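Local coordinates for protein thiamine pyrophosphokinase (Candida albicans, PDB 2G9Z) that catalyses, as a thiamine pyrophosphokinase, the transfer of a pyrophosphate group to thiamine, yielding thiamine pyrophosphate, at residues A[294-299]-A[315-320]; A[84-89]-A[119-124]; A[18-23]-A[300-305]; A[162-167]-A[188-193]. One frame throughout, in Å; residues are numbered along the deposited sequence.

Contact 1. Residues A[294-299]-A[315-320]; sequences YGLKYD and NRISGE. With VNP (3-[(4-amino-2-methylpyrimidin-5-yl)methyl]-5-(2-{[hydroxy(phosphonoamino)phosphoryl]oxy}ethyl)-4-methyl-1,3-thiazol-3-I um), chain N.
N315 OD1 is gripped by two backbone N-H groups: Y298 N, 3.0 Å from N315 OD1 across the contact, and that of its own neighbour R316, the latter lying in the carbonyl plane on a lone pair. The other end of the same amide completes a two-point clasp: N315 ND2 donates to Y298 O at 3.0 Å, so the side chain pairs with both polar backbone groups of Y298. With CG anti to the backbone N (chi1 -153°), the amide is swung in beside the backbone of Y298. An asparagine suits the place because it offers a donor and an acceptor at once.

One residue earlier, K297 N meets R316 O at 2.7 Å in a nearly straight bond, although the donor stands well above the carbonyl plane. G295 O takes two donors, S318 N and G319 N. The backbone at G295 has a positive phi (119°), which leaves little room for a side chain beside the preceding carbonyl, and glycine has none. The loop is tightened from within by D299, whose two carboxylate oxygens take the N-H groups of G295 and L296.

Y298 lays one ring face over the bound thiamine pyrophosphate analogue, with the bridging methylene C7A 3.5 Å from its CD2. R316, bent at chi2 (-74°), reaches the terminal phosphate: NH1 to O3G is 2.9 Å and NH2 to O2G 2.7 Å. A water bridges R316 NE to Y298 OH, which also bonds to Q151 of the second subunit. This chemistry implies a site shared between subunits, where a cationic fork probably offsets phosphate charge and an aromatic face packs on the thiamine part.

Contact 2. Residues A[84-89]-A[119-124]; sequences CEIIVC and IPDYIV
D121 and I86 cross at about a right angle, the isoleucine's CD1 lying 3.3 Å from the carboxylate carbon CG of D121. This puts a methyl against the acid while one oxygen turns to the backbone: D121 OD2 accepts from I87 N at 2.9 Å, met on its anti side and somewhat out of the carboxylate plane. CG sits beside the residue's own N (chi1 -68°), which folds the acid back over the neighbouring strand. In a regular parallel ladder the carbonyl of P120 would take that N-H; here the short aspartate supplies the acceptor, and P120 O bonds to S143 instead.

Beyond this point the ladder is regular, with C89 N to Y122 O at 2.9 Å and V124 N to C89 O at 3.0 Å. On the face carrying V88 and Y122, the tyrosine turns its ring edge to I86 CG2, while V88 CG2 approaches the ring at 4.2 Å from CD2. V88 CG1 touches V124 CG1 (4.0 Å), the two side chains crossing at a slant. Beta-branched valine and isoleucine favour extended backbone and pack closely here. The opposite face bears C89 and I123, and C89 SG rests 3.8 Å from P120 CB.

Strands 86-90 and 122-125, with helix 93-100 between them in sequence, form a beta-alpha-beta unit of the catalytic domain, and the chain continues from the second strand directly to the magnesium ligands D126 and D128. Y122 OH bonds to H166 and W176. In chemical terms, the D121 carboxylate stands in for a backbone acceptor where the ladder begins, satisfying I87 N-H, and apolar side chains continue the pairing.

Contact 3. Residues A[18-23]-A[300-305]; sequences SELIEQ and MRNWKT. With VNP (3-[(4-amino-2-methylpyrimidin-5-yl)methyl]-5-(2-{[hydroxy(phosphonoamino)phosphoryl]oxy}ethyl)-4-methyl-1,3-thiazol-3-I um), chain N.
S18 presents its carbonyl to K304: the extended lysine brings NZ to 3.3 Å from S18 O, on a lone pair. S18 OG meanwhile accepts from L20 N, an ST turn that curls the start of the segment. L20 then sets CD1 against the side-chain amide of N302, 3.4 Å from OD1, and its carbonyl shares a water with N302 O.

N302 and W303 together face L291 of the neighbouring strand 289-294 as a G1 beta bulge. Asparagine suits the first position, being one of the residues that best tolerate the left-handed backbone conformation (phi 50°).

E22 follows, lying beside the bulge. Its chain runs out straight beyond CG, and OE1 takes K304 N at 2.9 Å, the donor well above the carboxylate plane. Tryptophan suits position 303 as a broad flat ring with two usable faces: E22 OE1 lies over one, and the opposite one receives the ligand methyl CM2, 3.7 Å from CZ2, with M300 CG on that same side. E22 OE2 and K304 NZ stand 4.4 Å apart, too far for a salt bridge, though the opposite charges probably attract.

At Q23 the backbone pairs with R301 as an antiparallel hydrogen-bonded pair, both bonds 3.0 Å (Q23 N to R301 O, R301 N to Q23 O), while NE2 lies across R301 CB.

Contact 4. Residues A[162-167]-A[188-193]; sequences CIQLHY and KLWNGL
Q164 sits over the six-membered ring of W190, its CB 3.8 Å from the centroid and 14° off the ring normal, a CH-pi contact made by the aliphatic root of a polar side chain. Farther out the amide spreads across the same indole, its plane 42° from that of the ring. NE2 comes to 3.3 Å from CZ2, while OE1 hovers over the rim.

At the edge of the indole stands L165. Its CD2 meets W190 CE3 at 3.4 Å, and the same methyl also touches L189 CD2 at 3.8 Å and L193 CD2 at 4.0 Å. The second branch, CD1, rests on L189 CD1. One leucine thus fills the angle between the flat ring and two leucines a helical turn apart, which suits its compact fork of methyls.

The tryptophan is set in this pose by its first torsion, CG anti to the backbone N (chi1 -175°), which throws the ring out toward the other helix. Its NE1 is held by Y234 OH, so the buried N-H is satisfied and the ring's rotation probably fixed. The ring of H161 also meets the indole.

The two helical segments approach to 10.1 Å between axes and cross at 47°. Helix 155-170 lies between helix 185-195, on which Q164 and L165 pack, and the central sheet, where I163 touches V65 of strand 64-68 and V88 of strand 86-90.

In the fold
From the N terminus, segment 18-23 is the first half of contact 3, which closes only when the chain returns as 300-305. Inside that long loop come two short ones in series: contact 2 joins neighbouring parallel strands of the catalytic domain, and contact 4 then joins helices 155-170 and 185-195. These two touch directly, so helix 155-170 is tied to strands 86-90 and 122-125, inside the edge strand 144-147. Contact 1 opens at 294, before contact 3 closes, and ends after it, so the two cross; they share strand 298-301 and one bound ligand in the vitamin B1 binding domain. The centres of contacts 1 and 2 are about 36 Å apart.

Contact 1. Residues A[294-299]-A[315-320]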
# COMPACT_ATOMS: atom_id res chain seq x y z
N TYR A 294 12.13 13.60 -17.15
CA TYR A 294 12.26 13.72 -18.59
C TYR A 294 11.88 12.36 -19.16
O TYR A 294 12.60 11.38 -18.96
CB TYR A 294 13.71 14.06 -18.96
CG TYR A 294 14.27 15.22 -18.18
CD1 TYR A 294 14.11 16.54 -18.63
CD2 TYR A 294 14.89 15.02 -16.95
CE1 TYR A 294 14.57 17.62 -17.88
CE2 TYR A 294 15.34 16.09 -16.19
CZ TYR A 294 15.18 17.39 -16.65
OH TYR A 294 15.62 18.44 -15.88
N GLY A 295 10.74 12.29 -19.84
CA GLY A 295 10.32 11.02 -20.39
C GLY A 295 8.99 10.50 -19.87
O GLY A 295 8.49 9.49 -20.34
N LEU A 296 8.42 11.17 -18.87
CA LEU A 296 7.12 10.75 -18.36
C LEU A 296 6.04 11.53 -19.11
O LEU A 296 6.32 12.63 -19.60
CB LEU A 296 7.02 11.02 -16.85
CG LEU A 296 8.08 10.29 -16.02
CD1 LEU A 296 7.83 10.56 -14.53
CD2 LEU A 296 8.04 8.79 -16.31
N LYS A 297 4.84 10.97 -19.21
CA LYS A 297 3.73 11.62 -19.90
C LYS A 297 3.47 12.99 -19.29
O LYS A 297 3.22 13.96 -20.00
CB LYS A 297 2.48 10.75 -19.80
CG LYS A 297 1.24 11.30 -20.52
CD LYS A 297 1.40 11.33 -22.02
CE LYS A 297 0.15 11.89 -22.70
NZ LYS A 297 0.33 11.99 -24.17
N TYR A 298 3.53 13.06 -17.96
CA TYR A 298 3.34 14.32 -17.26
C TYR A 298 4.67 14.59 -16.56
O TYR A 298 4.86 14.27 -15.39
CB TYR A 298 2.19 14.18 -16.25
CG TYR A 298 0.91 13.75 -16.92
CD1 TYR A 298 0.04 14.69 -17.48
CD2 TYR A 298 0.60 12.40 -17.06
CE1 TYR A 298 -1.11 14.28 -18.16
CE2 TYR A 298 -0.54 11.99 -17.74
CZ TYR A 298 -1.39 12.93 -18.29
OH TYR A 298 -2.50 12.50 -18.98
N ASP A 299 5.61 15.14 -17.33
CA ASP A 299 6.94 15.44 -16.81
C ASP A 299 6.88 16.58 -15.82
O ASP A 299 6.14 17.55 -16.01
CB ASP A 299 7.92 15.78 -17.94
CG ASP A 299 8.63 14.55 -18.49
OD1 ASP A 299 8.86 13.60 -17.70
OD2 ASP A 299 8.98 14.54 -19.69
N ASN A 315 0.69 8.59 -13.58
CA ASN A 315 1.57 9.23 -14.56
C ASN A 315 1.79 8.10 -15.56
O ASN A 315 1.37 6.97 -15.30
CB ASN A 315 2.92 9.63 -13.93
CG ASN A 315 3.57 10.82 -14.66
OD1 ASN A 315 3.47 10.94 -15.88
ND2 ASN A 315 4.24 11.69 -13.90
N ARG A 316 2.42 8.39 -16.70
CA ARG A 316 2.67 7.35 -17.70
C ARG A 316 4.10 7.49 -18.22
O ARG A 316 4.73 8.54 -18.09
CB ARG A 316 1.72 7.47 -18.90
CG ARG A 316 0.31 7.93 -18.61
CD ARG A 316 -0.57 6.88 -17.95
NE ARG A 316 -1.92 7.41 -17.79
CZ ARG A 316 -2.82 6.98 -16.91
NH1 ARG A 316 -2.51 5.99 -16.08
NH2 ARG A 316 -4.01 7.55 -16.83
N ILE A 317 4.60 6.42 -18.84
CA ILE A 317 5.95 6.42 -19.37
C ILE A 317 5.97 6.69 -20.88
O ILE A 317 5.46 5.89 -21.66
CB ILE A 317 6.66 5.08 -19.07
CG1 ILE A 317 6.74 4.88 -17.54
CG2 ILE A 317 8.05 5.06 -19.69
CD1 ILE A 317 7.40 3.59 -17.12
N SER A 318 6.55 7.82 -21.27
CA SER A 318 6.65 8.20 -22.67
C SER A 318 7.96 7.73 -23.29
O SER A 318 8.02 7.43 -24.49
CB SER A 318 6.52 9.72 -22.83
OG SER A 318 5.22 10.16 -22.47
N GLY A 319 9.02 7.68 -22.48
CA GLY A 319 10.31 7.24 -22.99
C GLY A 319 10.26 5.83 -23.54
O GLY A 319 9.93 4.89 -22.81
N GLU A 320 10.59 5.66 -24.81
CA GLU A 320 10.53 4.34 -25.42
C GLU A 320 11.62 3.39 -24.93
O GLU A 320 11.41 2.18 -24.87
CB GLU A 320 10.64 4.45 -26.95
CG GLU A 320 9.59 5.34 -27.59
CD GLU A 320 9.43 5.05 -29.06
OE1 GLU A 320 10.45 5.08 -29.79
OE2 GLU A 320 8.28 4.78 -29.48
O2G VNP N . -6.15 6.42 -15.75
PG VNP N . -6.03 5.44 -14.49
O3G VNP N . -4.63 5.02 -14.28
O1G VNP N . -6.99 4.19 -14.81
N3B VNP N . -6.64 6.20 -13.19
PB VNP N . -7.87 7.21 -13.52
O2B VNP N . -8.47 7.65 -12.24
O1B VNP N . -8.75 6.54 -14.50
O1 VNP N . -7.17 8.47 -14.24
C7 VNP N . -6.18 9.30 -13.62
C12 VNP N . -6.31 10.68 -14.27
C11 VNP N . -5.26 11.73 -13.89
C10 VNP N . -3.88 11.59 -14.54
CM4 VNP N . -3.68 10.97 -15.93
S1 VNP N . -4.78 11.87 -12.13
C9 VNP N . -3.16 12.39 -12.53
N5 VNP N . -2.87 12.02 -13.78
C7A VNP N . -1.49 12.00 -14.29
C5A VNP N . -0.56 13.01 -13.61
C6A VNP N . 0.53 12.48 -12.94
N1A VNP N . 1.44 13.27 -12.40
C2A VNP N . 1.34 14.60 -12.48
CM2 VNP N . 2.43 15.48 -11.87
N3A VNP N . 0.30 15.16 -13.12
C4A VNP N . -0.65 14.39 -13.68
N4A VNP N . -1.67 14.98 -14.31
O HOH W 1 -3.13 9.64 -19.46

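Contact 2. Residues A[84-89]-A[119-124]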
# COMPACT_ATOMS: atom_id res chain seq x y z
N CYS A 84 17.89 -16.31 -10.35
CA CYS A 84 18.36 -16.04 -9.01
C CYS A 84 19.34 -17.07 -8.45
O CYS A 84 19.19 -18.27 -8.64
CB CYS A 84 17.18 -15.89 -8.05
SG CYS A 84 16.15 -14.46 -8.42
N GLU A 85 20.33 -16.54 -7.74
CA GLU A 85 21.39 -17.32 -7.12
C GLU A 85 20.87 -17.99 -5.85
O GLU A 85 21.13 -19.17 -5.60
CB GLU A 85 22.54 -16.38 -6.81
CG GLU A 85 23.73 -16.99 -6.10
CD GLU A 85 24.89 -16.02 -6.03
OE1 GLU A 85 24.69 -14.89 -5.52
OE2 GLU A 85 25.99 -16.37 -6.50
N ILE A 86 20.14 -17.23 -5.04
CA ILE A 86 19.59 -17.72 -3.78
C ILE A 86 18.10 -17.38 -3.70
O ILE A 86 17.68 -16.31 -4.13
CB ILE A 86 20.32 -17.08 -2.57
CG1 ILE A 86 21.72 -17.68 -2.43
CG2 ILE A 86 19.51 -17.28 -1.30
CD1 ILE A 86 21.74 -19.12 -1.97
N ILE A 87 17.32 -18.31 -3.15
CA ILE A 87 15.89 -18.10 -2.97
C ILE A 87 15.56 -18.26 -1.49
O ILE A 87 15.95 -19.24 -0.86
CB ILE A 87 15.04 -19.13 -3.76
CG1 ILE A 87 15.27 -18.97 -5.27
CG2 ILE A 87 13.56 -18.92 -3.45
CD1 ILE A 87 16.52 -19.63 -5.79
N VAL A 88 14.83 -17.29 -0.94
CA VAL A 88 14.44 -17.32 0.47
C VAL A 88 12.94 -17.18 0.64
O VAL A 88 12.32 -16.31 0.04
CB VAL A 88 15.10 -16.15 1.24
CG1 VAL A 88 14.65 -16.17 2.70
CG2 VAL A 88 16.61 -16.23 1.13
N CYS A 89 12.35 -18.05 1.46
CA CYS A 89 10.92 -17.97 1.75
C CYS A 89 10.75 -17.42 3.15
O CYS A 89 11.35 -17.92 4.10
CB CYS A 89 10.24 -19.34 1.68
SG CYS A 89 10.07 -20.04 0.04
N ILE A 119 13.57 -25.98 -4.70
CA ILE A 119 13.68 -26.00 -3.25
C ILE A 119 14.35 -24.70 -2.83
O ILE A 119 15.42 -24.36 -3.32
CB ILE A 119 14.53 -27.19 -2.76
CG1 ILE A 119 14.02 -28.49 -3.39
CG2 ILE A 119 14.47 -27.27 -1.25
CD1 ILE A 119 12.57 -28.81 -3.10
N PRO A 120 13.73 -23.96 -1.90
CA PRO A 120 14.33 -22.71 -1.45
C PRO A 120 15.58 -22.94 -0.62
O PRO A 120 15.68 -23.92 0.12
CB PRO A 120 13.20 -22.07 -0.65
CG PRO A 120 12.54 -23.26 -0.02
CD PRO A 120 12.48 -24.25 -1.17
N ASP A 121 16.55 -22.04 -0.76
CA ASP A 121 17.80 -22.14 -0.02
C ASP A 121 17.55 -21.97 1.48
O ASP A 121 18.10 -22.71 2.29
CB ASP A 121 18.78 -21.08 -0.51
CG ASP A 121 19.26 -21.36 -1.92
OD1 ASP A 121 20.25 -22.09 -2.07
OD2 ASP A 121 18.62 -20.85 -2.87
N TYR A 122 16.72 -21.00 1.83
CA TYR A 122 16.40 -20.72 3.23
C TYR A 122 14.91 -20.48 3.44
O TYR A 122 14.23 -19.96 2.56
CB TYR A 122 17.14 -19.46 3.71
CG TYR A 122 18.65 -19.49 3.66
CD1 TYR A 122 19.40 -19.90 4.76
CD2 TYR A 122 19.32 -19.05 2.52
CE1 TYR A 122 20.79 -19.87 4.73
CE2 TYR A 122 20.72 -19.02 2.48
CZ TYR A 122 21.44 -19.43 3.59
OH TYR A 122 22.82 -19.39 3.55
N ILE A 123 14.42 -20.87 4.61
CA ILE A 123 13.04 -20.64 5.01
C ILE A 123 13.19 -20.05 6.40
O ILE A 123 13.68 -20.73 7.30
CB ILE A 123 12.23 -21.94 5.10
CG1 ILE A 123 12.06 -22.56 3.71
CG2 ILE A 123 10.87 -21.65 5.72
CD1 ILE A 123 11.29 -23.87 3.71
N VAL A 124 12.81 -18.79 6.58
CA VAL A 124 12.97 -18.14 7.87
C VAL A 124 11.76 -17.39 8.41
O VAL A 124 10.84 -17.05 7.66
CB VAL A 124 14.21 -17.19 7.86
CG1 VAL A 124 14.94 -17.28 6.52
CG2 VAL A 124 13.80 -15.76 8.16
O HOH W 2 21.09 -22.24 -4.44

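Contact 3. Residues A[18-23]-A[300-305]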
# COMPACT_ATOMS: atom_id res chain seq x y z
N SER A 18 11.84 25.97 -3.55
CA SER A 18 12.39 27.32 -3.88
C SER A 18 11.30 28.22 -4.43
O SER A 18 10.12 28.05 -4.13
CB SER A 18 13.52 27.19 -4.90
OG SER A 18 13.01 26.80 -6.17
N GLU A 19 11.71 29.18 -5.26
CA GLU A 19 10.80 30.13 -5.88
C GLU A 19 10.48 29.68 -7.30
O GLU A 19 9.58 30.22 -7.95
CB GLU A 19 11.42 31.52 -5.89
CG GLU A 19 10.50 32.63 -6.37
CD GLU A 19 11.10 34.02 -6.20
OE1 GLU A 19 12.18 34.28 -6.78
OE2 GLU A 19 10.49 34.86 -5.49
N LEU A 20 11.21 28.68 -7.79
CA LEU A 20 11.00 28.18 -9.14
C LEU A 20 9.59 27.63 -9.30
O LEU A 20 9.04 27.01 -8.40
CB LEU A 20 12.02 27.08 -9.46
CG LEU A 20 13.49 27.49 -9.42
CD1 LEU A 20 14.35 26.29 -9.76
CD2 LEU A 20 13.75 28.63 -10.40
N ILE A 21 9.00 27.88 -10.47
CA ILE A 21 7.65 27.41 -10.76
C ILE A 21 7.61 25.89 -10.78
O ILE A 21 8.49 25.24 -11.36
CB ILE A 21 7.16 27.92 -12.12
CG1 ILE A 21 7.25 29.45 -12.17
CG2 ILE A 21 5.73 27.48 -12.36
CD1 ILE A 21 7.11 30.02 -13.57
N GLU A 22 6.59 25.32 -10.15
CA GLU A 22 6.42 23.87 -10.14
C GLU A 22 5.66 23.56 -11.43
O GLU A 22 4.46 23.78 -11.53
CB GLU A 22 5.60 23.43 -8.92
CG GLU A 22 6.29 23.73 -7.61
CD GLU A 22 5.56 23.16 -6.42
OE1 GLU A 22 5.25 21.95 -6.43
OE2 GLU A 22 5.30 23.92 -5.46
N GLN A 23 6.39 23.05 -12.42
CA GLN A 23 5.81 22.76 -13.72
C GLN A 23 5.48 21.30 -14.01
O GLN A 23 6.14 20.38 -13.52
CB GLN A 23 6.75 23.28 -14.82
CG GLN A 23 6.91 24.79 -14.83
CD GLN A 23 8.06 25.27 -15.71
OE1 GLN A 23 7.97 26.33 -16.34
NE2 GLN A 23 9.15 24.51 -15.75
N MET A 300 7.68 16.47 -14.78
CA MET A 300 7.73 17.48 -13.73
C MET A 300 9.04 18.25 -13.77
O MET A 300 10.08 17.72 -14.14
CB MET A 300 7.56 16.80 -12.37
CG MET A 300 6.19 16.14 -12.16
SD MET A 300 6.22 14.70 -11.03
CE MET A 300 6.84 13.45 -12.13
N ARG A 301 8.96 19.52 -13.38
CA ARG A 301 10.14 20.37 -13.31
C ARG A 301 10.00 21.13 -12.01
O ARG A 301 9.01 21.83 -11.81
CB ARG A 301 10.21 21.32 -14.52
CG ARG A 301 10.31 20.60 -15.87
CD ARG A 301 11.47 19.61 -15.87
NE ARG A 301 11.27 18.53 -16.84
CZ ARG A 301 11.31 18.68 -18.16
NH1 ARG A 301 11.55 19.88 -18.69
NH2 ARG A 301 11.10 17.64 -18.95
N ASN A 302 10.96 20.96 -11.11
CA ASN A 302 10.95 21.63 -9.82
C ASN A 302 9.60 21.45 -9.12
O ASN A 302 9.10 22.35 -8.45
CB ASN A 302 11.25 23.12 -10.01
CG ASN A 302 12.62 23.35 -10.63
OD1 ASN A 302 13.64 22.97 -10.06
ND2 ASN A 302 12.64 23.98 -11.80
N TRP A 303 9.02 20.26 -9.29
CA TRP A 303 7.72 19.92 -8.73
C TRP A 303 7.88 19.32 -7.33
O TRP A 303 8.48 18.25 -7.18
CB TRP A 303 7.04 18.92 -9.66
CG TRP A 303 5.56 18.84 -9.52
CD1 TRP A 303 4.64 19.75 -9.94
CD2 TRP A 303 4.81 17.75 -8.97
NE1 TRP A 303 3.37 19.30 -9.69
CE2 TRP A 303 3.45 18.07 -9.09
CE3 TRP A 303 5.17 16.52 -8.38
CZ2 TRP A 303 2.43 17.21 -8.64
CZ3 TRP A 303 4.16 15.67 -7.94
CH2 TRP A 303 2.81 16.02 -8.07
N LYS A 304 7.34 20.00 -6.33
CA LYS A 304 7.43 19.56 -4.93
C LYS A 304 6.34 18.55 -4.59
O LYS A 304 5.15 18.83 -4.75
CB LYS A 304 7.30 20.76 -3.99
CG LYS A 304 8.29 21.87 -4.24
CD LYS A 304 8.02 23.06 -3.34
CE LYS A 304 8.89 24.24 -3.70
NZ LYS A 304 8.55 25.45 -2.90
N THR A 305 6.76 17.40 -4.09
CA THR A 305 5.81 16.35 -3.74
C THR A 305 5.92 15.89 -2.29
O THR A 305 7.02 15.83 -1.72
CB THR A 305 5.98 15.12 -4.66
OG1 THR A 305 4.95 14.17 -4.38
CG2 THR A 305 7.35 14.47 -4.44
O2G VNP N . -6.15 6.42 -15.75
PG VNP N . -6.03 5.44 -14.49
O3G VNP N . -4.63 5.02 -14.28
O1G VNP N . -6.99 4.19 -14.81
N3B VNP N . -6.64 6.20 -13.19
PB VNP N . -7.87 7.21 -13.52
O2B VNP N . -8.47 7.65 -12.24
O1B VNP N . -8.75 6.54 -14.50
O1 VNP N . -7.17 8.47 -14.24
C7 VNP N . -6.18 9.30 -13.62
C12 VNP N . -6.31 10.68 -14.27
C11 VNP N . -5.26 11.73 -13.89
C10 VNP N . -3.88 11.59 -14.54
CM4 VNP N . -3.68 10.97 -15.93
S1 VNP N . -4.78 11.87 -12.13
C9 VNP N . -3.16 12.39 -12.53
N5 VNP N . -2.87 12.02 -13.78
C7A VNP N . -1.49 12.00 -14.29
C5A VNP N . -0.56 13.01 -13.61
C6A VNP N . 0.53 12.48 -12.94
N1A VNP N . 1.44 13.27 -12.40
C2A VNP N . 1.34 14.60 -12.48
CM2 VNP N . 2.43 15.48 -11.87
N3A VNP N . 0.30 15.16 -13.12
C4A VNP N . -0.65 14.39 -13.68
N4A VNP N . -1.67 14.98 -14.31
O HOH W 3 9.79 24.80 -7.13

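Contact 4. Residues A[162-167]-A[188-193]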
# COMPACT_ATOMS: atom_id res chain seq x y z
N CYS A 162 18.96 -12.67 6.97
CA CYS A 162 19.47 -13.97 6.56
C CYS A 162 20.19 -13.82 5.22
O CYS A 162 21.24 -14.41 5.00
CB CYS A 162 18.32 -14.97 6.42
SG CYS A 162 18.76 -16.49 5.57
N ILE A 163 19.61 -13.02 4.33
CA ILE A 163 20.20 -12.79 3.01
C ILE A 163 21.54 -12.07 3.14
O ILE A 163 22.52 -12.44 2.49
CB ILE A 163 19.25 -11.95 2.12
CG1 ILE A 163 18.06 -12.82 1.69
CG2 ILE A 163 20.00 -11.40 0.90
CD1 ILE A 163 16.91 -12.05 1.07
N GLN A 164 21.56 -11.03 3.96
CA GLN A 164 22.78 -10.26 4.17
C GLN A 164 23.85 -11.13 4.82
O GLN A 164 25.02 -11.08 4.43
CB GLN A 164 22.49 -9.04 5.04
CG GLN A 164 21.72 -7.95 4.30
CD GLN A 164 21.49 -6.73 5.15
OE1 GLN A 164 20.72 -6.76 6.11
NE2 GLN A 164 22.17 -5.64 4.82
N LEU A 165 23.44 -11.92 5.81
CA LEU A 165 24.37 -12.79 6.51
C LEU A 165 24.89 -13.90 5.59
O LEU A 165 26.05 -14.29 5.67
CB LEU A 165 23.70 -13.40 7.75
CG LEU A 165 23.52 -12.39 8.89
CD1 LEU A 165 22.71 -13.01 10.01
CD2 LEU A 165 24.89 -11.96 9.40
N HIS A 166 24.03 -14.39 4.70
CA HIS A 166 24.43 -15.44 3.77
C HIS A 166 25.63 -15.02 2.93
O HIS A 166 26.59 -15.78 2.79
CB HIS A 166 23.28 -15.79 2.82
CG HIS A 166 23.72 -16.59 1.62
ND1 HIS A 166 23.84 -17.96 1.64
CD2 HIS A 166 24.09 -16.19 0.38
CE1 HIS A 166 24.28 -18.38 0.47
NE2 HIS A 166 24.44 -17.32 -0.31
N TYR A 167 25.57 -13.83 2.35
CA TYR A 167 26.65 -13.33 1.51
C TYR A 167 27.90 -12.96 2.29
O TYR A 167 28.93 -12.62 1.71
CB TYR A 167 26.16 -12.14 0.68
CG TYR A 167 25.31 -12.58 -0.50
CD1 TYR A 167 25.90 -13.17 -1.61
CD2 TYR A 167 23.92 -12.47 -0.47
CE1 TYR A 167 25.13 -13.65 -2.67
CE2 TYR A 167 23.14 -12.94 -1.52
CZ TYR A 167 23.75 -13.54 -2.62
OH TYR A 167 23.00 -14.04 -3.65
N LYS A 188 21.02 -10.27 16.03
CA LYS A 188 22.21 -10.14 16.85
C LYS A 188 23.45 -10.34 15.99
O LYS A 188 24.32 -9.48 15.93
CB LYS A 188 22.21 -11.17 17.99
CG LYS A 188 21.13 -10.93 19.04
CD LYS A 188 21.16 -12.01 20.11
CE LYS A 188 20.11 -11.74 21.18
NZ LYS A 188 20.16 -12.76 22.26
N LEU A 189 23.51 -11.48 15.30
CA LEU A 189 24.65 -11.80 14.45
C LEU A 189 24.99 -10.67 13.48
O LEU A 189 26.15 -10.28 13.38
CB LEU A 189 24.37 -13.08 13.66
CG LEU A 189 25.56 -13.96 13.27
CD1 LEU A 189 25.10 -15.07 12.34
CD2 LEU A 189 26.63 -13.13 12.59
N TRP A 190 24.00 -10.15 12.78
CA TRP A 190 24.25 -9.07 11.83
C TRP A 190 24.87 -7.88 12.56
O TRP A 190 25.78 -7.23 12.06
CB TRP A 190 22.96 -8.64 11.13
CG TRP A 190 23.16 -7.61 10.05
CD1 TRP A 190 22.53 -6.40 9.94
CD2 TRP A 190 24.02 -7.72 8.90
NE1 TRP A 190 22.95 -5.75 8.81
CE2 TRP A 190 23.86 -6.53 8.15
CE3 TRP A 190 24.91 -8.70 8.44
CZ2 TRP A 190 24.55 -6.30 6.95
CZ3 TRP A 190 25.60 -8.47 7.24
CH2 TRP A 190 25.42 -7.28 6.52
N ASN A 191 24.37 -7.62 13.77
CA ASN A 191 24.87 -6.51 14.58
C ASN A 191 26.28 -6.79 15.08
O ASN A 191 27.18 -5.97 14.92
CB ASN A 191 23.93 -6.27 15.77
CG ASN A 191 24.41 -5.14 16.66
OD1 ASN A 191 24.69 -5.34 17.84
ND2 ASN A 191 24.50 -3.94 16.10
N GLY A 192 26.47 -7.96 15.69
CA GLY A 192 27.78 -8.32 16.21
C GLY A 192 28.84 -8.38 15.12
O GLY A 192 29.99 -7.99 15.34
N LEU A 193 28.44 -8.87 13.95
CA LEU A 193 29.36 -9.00 12.82
C LEU A 193 29.91 -7.63 12.42
O LEU A 193 31.07 -7.50 12.03
CB LEU A 193 28.65 -9.64 11.64
CG LEU A 193 29.51 -10.03 10.43
CD1 LEU A 193 30.44 -11.17 10.80
CD2 LEU A 193 28.60 -10.44 9.28